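Local coordinates for beta-N-acetylhexosaminidase (Streptomyces plicatus, PDB 1JAK), which removes terminal non-reducing beta-linked N-acetylhexosamine residues from glycans and glycoconjugates, as a family 20 glycoside hydrolase probably working by substrate-assisted catalysis, at residues A[114-119]-A[242-247]; A[199-204]-A[209-214]. One frame throughout, in Å; residues are numbered along the deposited sequence.

Interaction 1 (A[114-119]-A[242-247]); sequences RKAAGL and SRHLEV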
loop_
_atom_site.group_PDB
_atom_site.type_symbol
_atom_site.label_atom_id
_atom_site.label_comp_id
_atom_site.label_asym_id
_atom_site.label_seq_id
_atom_site.Cartn_x
_atom_site.Cartn_y
_atom_site.Cartn_z
ATOM N N ARG A 114 -6.680 3.500 21.358
ATOM C CA ARG A 114 -6.135 4.744 21.884
ATOM C C ARG A 114 -6.324 5.857 20.861
ATOM O O ARG A 114 -6.530 7.015 21.222
ATOM C CB ARG A 114 -4.644 4.591 22.202
ATOM C CG ARG A 114 -4.327 3.532 23.244
ATOM C CD ARG A 114 -2.823 3.429 23.469
ATOM N NE ARG A 114 -2.275 4.635 24.083
ATOM C CZ ARG A 114 -2.441 4.964 25.361
ATOM N NH1 ARG A 114 -3.138 4.175 26.168
ATOM N NH2 ARG A 114 -1.915 6.087 25.834
ATOM N N LYS A 115 -6.256 5.502 19.580
ATOM C CA LYS A 115 -6.413 6.484 18.513
ATOM C C LYS A 115 -7.376 6.035 17.418
ATOM O O LYS A 115 -7.702 4.853 17.308
ATOM C CB LYS A 115 -5.048 6.816 17.902
ATOM C CG LYS A 115 -4.111 7.534 18.866
ATOM C CD LYS A 115 -2.932 8.157 18.139
ATOM C CE LYS A 115 -2.087 9.001 19.082
ATOM N NZ LYS A 115 -0.955 9.661 18.372
ATOM N N ALA A 116 -7.827 6.993 16.612
ATOM C CA ALA A 116 -8.765 6.725 15.525
ATOM C C ALA A 116 -8.272 5.642 14.573
ATOM O O ALA A 116 -9.066 4.852 14.063
ATOM C CB ALA A 116 -9.045 8.009 14.751
ATOM N N ALA A 117 -6.965 5.606 14.327
ATOM C CA ALA A 117 -6.403 4.602 13.429
ATOM C C ALA A 117 -6.695 3.211 13.974
ATOM O O ALA A 117 -6.919 2.273 13.210
ATOM C CB ALA A 117 -4.899 4.805 13.283
ATOM N N GLY A 118 -6.692 3.084 15.299
ATOM C CA GLY A 118 -6.968 1.800 15.919
ATOM C C GLY A 118 -8.417 1.398 15.717
ATOM O O GLY A 118 -8.718 0.236 15.424
ATOM N N LEU A 119 -9.323 2.356 15.885
ATOM C CA LEU A 119 -10.744 2.092 15.688
ATOM C C LEU A 119 -10.958 1.677 14.235
ATOM O O LEU A 119 -11.713 0.752 13.945
ATOM C CB LEU A 119 -11.568 3.350 15.979
ATOM C CG LEU A 119 -11.552 3.882 17.413
ATOM C CD1 LEU A 119 -12.415 5.130 17.500
ATOM C CD2 LEU A 119 -12.065 2.810 18.365
ATOM N N SER A 242 -8.077 9.701 5.197
ATOM C CA SER A 242 -9.332 9.276 5.817
ATOM C C SER A 242 -9.376 7.751 5.922
ATOM O O SER A 242 -10.188 7.193 6.663
ATOM C CB SER A 242 -10.537 9.794 5.019
ATOM O OG SER A 242 -10.628 9.179 3.744
ATOM N N ARG A 243 -8.504 7.083 5.170
ATOM C CA ARG A 243 -8.407 5.626 5.204
ATOM C C ARG A 243 -7.125 5.251 5.953
ATOM O O ARG A 243 -6.641 4.120 5.871
ATOM C CB ARG A 243 -8.374 5.044 3.784
ATOM C CG ARG A 243 -9.740 4.680 3.195
ATOM C CD ARG A 243 -10.650 5.883 3.024
ATOM N NE ARG A 243 -11.942 5.506 2.447
ATOM C CZ ARG A 243 -13.037 6.259 2.509
ATOM N NH1 ARG A 243 -13.006 7.437 3.121
ATOM N NH2 ARG A 243 -14.173 5.831 1.974
ATOM N N HIS A 244 -6.583 6.227 6.676
ATOM C CA HIS A 244 -5.372 6.053 7.473
ATOM C C HIS A 244 -4.173 5.502 6.723
ATOM O O HIS A 244 -3.469 4.598 7.190
ATOM C CB HIS A 244 -5.700 5.210 8.703
ATOM C CG HIS A 244 -6.658 5.893 9.626
ATOM N ND1 HIS A 244 -6.249 6.808 10.574
ATOM C CD2 HIS A 244 -8.011 5.901 9.656
ATOM C CE1 HIS A 244 -7.309 7.353 11.143
ATOM N NE2 HIS A 244 -8.392 6.821 10.604
ATOM N N LEU A 245 -3.952 6.077 5.546
ATOM C CA LEU A 245 -2.830 5.726 4.697
ATOM C C LEU A 245 -2.005 6.992 4.530
ATOM O O LEU A 245 -2.515 8.019 4.077
ATOM C CB LEU A 245 -3.316 5.256 3.322
ATOM C CG LEU A 245 -3.985 3.883 3.262
ATOM C CD1 LEU A 245 -4.690 3.712 1.930
ATOM C CD2 LEU A 245 -2.938 2.799 3.460
ATOM N N GLU A 246 -0.740 6.923 4.927
ATOM C CA GLU A 246 0.174 8.050 4.790
ATOM C C GLU A 246 0.728 7.923 3.373
ATOM O O GLU A 246 1.281 6.886 3.016
ATOM C CB GLU A 246 1.293 7.927 5.828
ATOM C CG GLU A 246 2.351 9.025 5.791
ATOM C CD GLU A 246 3.341 8.895 6.938
ATOM O OE1 GLU A 246 3.480 7.775 7.474
ATOM O OE2 GLU A 246 3.985 9.905 7.300
ATOM N N VAL A 247 0.557 8.963 2.563
ATOM C CA VAL A 247 1.030 8.924 1.182
ATOM C C VAL A 247 2.520 9.208 1.080
ATOM O O VAL A 247 3.009 10.215 1.592
ATOM C CB VAL A 247 0.259 9.935 0.296
ATOM C CG1 VAL A 247 0.840 9.949 -1.118
ATOM C CG2 VAL A 247 -1.217 9.552 0.243
#
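The imidazole of H244 lies against the first turn of helix 116-129, one ring face laid on the backbone of A117. A117 CA sits 3.8 Å from the ring centroid and 19° off the ring normal, a CH-pi contact displaced toward the rim on the ND1 and CE1 side. The A117 methyl group lies on the same face, just beyond the rim, its CB 3.6 Å from H244 ND1. A116 comes in obliquely beyond CE1, with its C atom 4.0 Å from H244 CE1. The ring reaches the helix because chi1 of -65° sets CG opposite the carbonyl carbon, beside the backbone N, while the CA-CB bond itself already points toward A117. Its positive phi makes H244 the C-prime residue of the Schellman motif that ends helix 230-242, in which L245 N bonds to A240 O and H244 N to A241 O. The chain then turns directly into strand 246-250 of the catalytic barrel. On the other side, K115 is the N-cap of helix 116-129, and its carbonyl oxygen accepts from both G118 N (2.9 Å) and L119 N (3.3 Å). F120, one turn further along the same helix, also meets the H244 ring, with the two planes at about 50°. Replacing H244 by an alanine here would probably strip the A117 backbone of its aromatic cover and open a gap between the two domains at this point. A116 also touches E56 and V60 of helix 55-72, which tie this helix start into the smaller domain. No hydrogen bond or salt bridge crosses between 114-119 and 242-247, so their touch rests on dispersion and CH-pi attraction through one ring and two small alanines, and depends on close fit more than on charge.

Interaction 2 (A[199-204]-A[209-214]); sequences QGWRIA and PRLATY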
loop_
_atom_site.group_PDB
_atom_site.type_symbol
_atom_site.label_atom_id
_atom_site.label_comp_id
_atom_site.label_asym_id
_atom_site.label_seq_id
_atom_site.Cartn_x
_atom_site.Cartn_y
_atom_site.Cartn_z
ATOM N N GLN A 199 7.617 6.609 -19.059
ATOM C CA GLN A 199 6.411 6.755 -19.863
ATOM C C GLN A 199 5.448 7.851 -19.417
ATOM O O GLN A 199 4.405 8.058 -20.044
ATOM C CB GLN A 199 5.676 5.412 -19.928
ATOM C CG GLN A 199 6.546 4.274 -20.469
ATOM C CD GLN A 199 7.290 3.520 -19.380
ATOM O OE1 GLN A 199 7.559 4.056 -18.303
ATOM N NE2 GLN A 199 7.638 2.271 -19.665
ATOM N N GLY A 200 5.789 8.562 -18.347
ATOM C CA GLY A 200 4.904 9.619 -17.899
ATOM C C GLY A 200 5.305 10.346 -16.630
ATOM O O GLY A 200 5.940 9.776 -15.743
ATOM N N TRP A 201 4.931 11.621 -16.565
ATOM C CA TRP A 201 5.185 12.472 -15.406
ATOM C C TRP A 201 3.768 12.791 -14.942
ATOM O O TRP A 201 3.009 13.422 -15.673
ATOM C CB TRP A 201 5.923 13.745 -15.827
ATOM C CG TRP A 201 6.229 14.603 -14.658
ATOM C CD1 TRP A 201 5.379 15.470 -14.029
ATOM C CD2 TRP A 201 7.446 14.614 -13.907
ATOM N NE1 TRP A 201 5.993 16.018 -12.927
ATOM C CE2 TRP A 201 7.263 15.509 -12.830
ATOM C CE3 TRP A 201 8.676 13.951 -14.039
ATOM C CZ2 TRP A 201 8.267 15.760 -11.887
ATOM C CZ3 TRP A 201 9.674 14.199 -13.104
ATOM C CH2 TRP A 201 9.462 15.098 -12.039
ATOM N N ARG A 202 3.421 12.377 -13.726
ATOM C CA ARG A 202 2.049 12.522 -13.259
ATOM C C ARG A 202 1.667 13.563 -12.213
ATOM O O ARG A 202 0.580 13.476 -11.641
ATOM C CB ARG A 202 1.552 11.152 -12.789
ATOM C CG ARG A 202 1.838 10.005 -13.762
ATOM C CD ARG A 202 1.205 10.231 -15.135
ATOM N NE ARG A 202 1.394 9.070 -16.003
ATOM C CZ ARG A 202 1.301 9.100 -17.330
ATOM N NH1 ARG A 202 1.016 10.237 -17.952
ATOM N NH2 ARG A 202 1.515 7.997 -18.037
ATOM N N ILE A 203 2.532 14.534 -11.944
ATOM C CA ILE A 203 2.184 15.569 -10.971
ATOM C C ILE A 203 2.566 16.935 -11.525
ATOM O O ILE A 203 3.694 17.142 -11.966
ATOM C CB ILE A 203 2.877 15.333 -9.599
ATOM C CG1 ILE A 203 2.497 16.449 -8.620
ATOM C CG2 ILE A 203 4.386 15.260 -9.769
ATOM C CD1 ILE A 203 1.009 16.511 -8.296
ATOM N N ALA A 204 1.616 17.864 -11.520
ATOM C CA ALA A 204 1.870 19.202 -12.041
ATOM C C ALA A 204 2.880 19.968 -11.192
ATOM O O ALA A 204 2.730 20.085 -9.977
ATOM C CB ALA A 204 0.560 19.989 -12.136
ATOM N N PRO A 209 6.180 23.662 -16.060
ATOM C CA PRO A 209 4.868 23.344 -16.637
ATOM C C PRO A 209 4.796 22.226 -17.673
ATOM O O PRO A 209 3.794 21.511 -17.738
ATOM C CB PRO A 209 4.415 24.680 -17.222
ATOM C CG PRO A 209 5.091 25.682 -16.358
ATOM C CD PRO A 209 6.470 25.099 -16.216
ATOM N N ARG A 210 5.840 22.076 -18.485
ATOM C CA ARG A 210 5.844 21.050 -19.526
ATOM C C ARG A 210 5.941 19.618 -19.016
ATOM O O ARG A 210 5.601 18.679 -19.738
ATOM C CB ARG A 210 6.976 21.305 -20.526
ATOM C CG ARG A 210 6.745 22.495 -21.446
ATOM C CD ARG A 210 7.964 22.748 -22.325
ATOM N NE ARG A 210 8.290 21.613 -23.188
ATOM C CZ ARG A 210 7.567 21.232 -24.237
ATOM N NH1 ARG A 210 6.463 21.894 -24.565
ATOM N NH2 ARG A 210 7.950 20.192 -24.967
ATOM N N LEU A 211 6.408 19.439 -17.784
ATOM C CA LEU A 211 6.521 18.091 -17.238
ATOM C C LEU A 211 5.162 17.409 -17.294
ATOM O O LEU A 211 5.050 16.270 -17.741
ATOM C CB LEU A 211 7.030 18.126 -15.795
ATOM C CG LEU A 211 8.464 18.627 -15.593
ATOM C CD1 LEU A 211 8.780 18.690 -14.111
ATOM C CD2 LEU A 211 9.444 17.698 -16.305
ATOM N N ALA A 212 4.122 18.118 -16.861
ATOM C CA ALA A 212 2.781 17.552 -16.876
ATOM C C ALA A 212 2.104 17.627 -18.244
ATOM O O ALA A 212 1.584 16.627 -18.737
ATOM C CB ALA A 212 1.907 18.246 -15.824
ATOM N N THR A 213 2.115 18.808 -18.859
ATOM C CA THR A 213 1.455 18.994 -20.148
ATOM C C THR A 213 2.054 18.198 -21.301
ATOM O O THR A 213 1.336 17.786 -22.213
ATOM C CB THR A 213 1.411 20.486 -20.536
ATOM O OG1 THR A 213 2.744 20.981 -20.698
ATOM C CG2 THR A 213 0.710 21.286 -19.454
ATOM N N TYR A 214 3.366 17.981 -21.265
ATOM C CA TYR A 214 4.022 17.209 -22.314
ATOM C C TYR A 214 4.439 15.843 -21.772
ATOM O O TYR A 214 4.080 14.806 -22.334
ATOM C CB TYR A 214 5.260 17.942 -22.835
ATOM C CG TYR A 214 5.858 17.289 -24.064
ATOM C CD1 TYR A 214 5.237 17.399 -25.306
ATOM C CD2 TYR A 214 7.035 16.540 -23.977
ATOM C CE1 TYR A 214 5.772 16.776 -26.439
ATOM C CE2 TYR A 214 7.576 15.915 -25.100
ATOM C CZ TYR A 214 6.941 16.037 -26.326
ATOM O OH TYR A 214 7.479 15.430 -27.439
#
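With chi1 at -178°, W201 carries CG opposite its backbone N and swings the indole across to helix 210-213. There L211, its CG turned beside the backbone N, offers CB and CD1 to one face of the ring system. L211 CB stands 3.6 Å from the centroid of the five-membered ring of W201, only 11° off the normal, which makes a well-centred CH-pi contact. L211 CD1 reaches further along the same face, above the CE2-CZ2 rim of the six-membered ring, 3.7 Å from W201 CZ2. The indole is held in its turn by its own segment: W201 NE1 donates to I203 O at 2.7 Å, with the oxygen close to the ring plane and the N-H in the carbonyl plane, although the N-H...O angle of 131° is well bent. Both segments belong to the catalytic (beta/alpha)8 barrel of family 20; 199-204 is part of the long connection that follows barrel strand 190-194, and the short helix interrupts that connection. A260 of helix 258-263 and F297 of helix 292-307 touch both W201 and L211, which puts the pair in an apolar pocket among helices. The contact also buries the carbonyl oxygen of W201, for which the model holds no hydrogen-bond partner. Next to the indole, A204 and A212 pack through small groups, A212 CB lying 3.9 Å from A204 CA. At the start of 199-204, Q199 OE1 accepts from NE of R168, a residue of the inhibitor pocket, whereas the W201 side chain stays about 14 Å from the bound azasugar.

In the fold
Interaction 1 is partly buried, its centre about 14 Å from the centre of the chain, and joins the smaller domain to the catalytic barrel; interaction 2 is more fully buried locally, although it lies farther out, its own centre about 24 Å from that point, and stays inside the barrel domain. They hold no element in common, with centres 31 Å apart, but 199-204 and 209-214 both fall in sequence between 114-119 and 242-247. Each sets an aromatic face on aliphatic carbon without a hydrogen bond across. The imidazole meets a backbone CA at a domain boundary; the indole, with its N-H satisfied locally, spreads over a leucine within a loop-and-helix excursion.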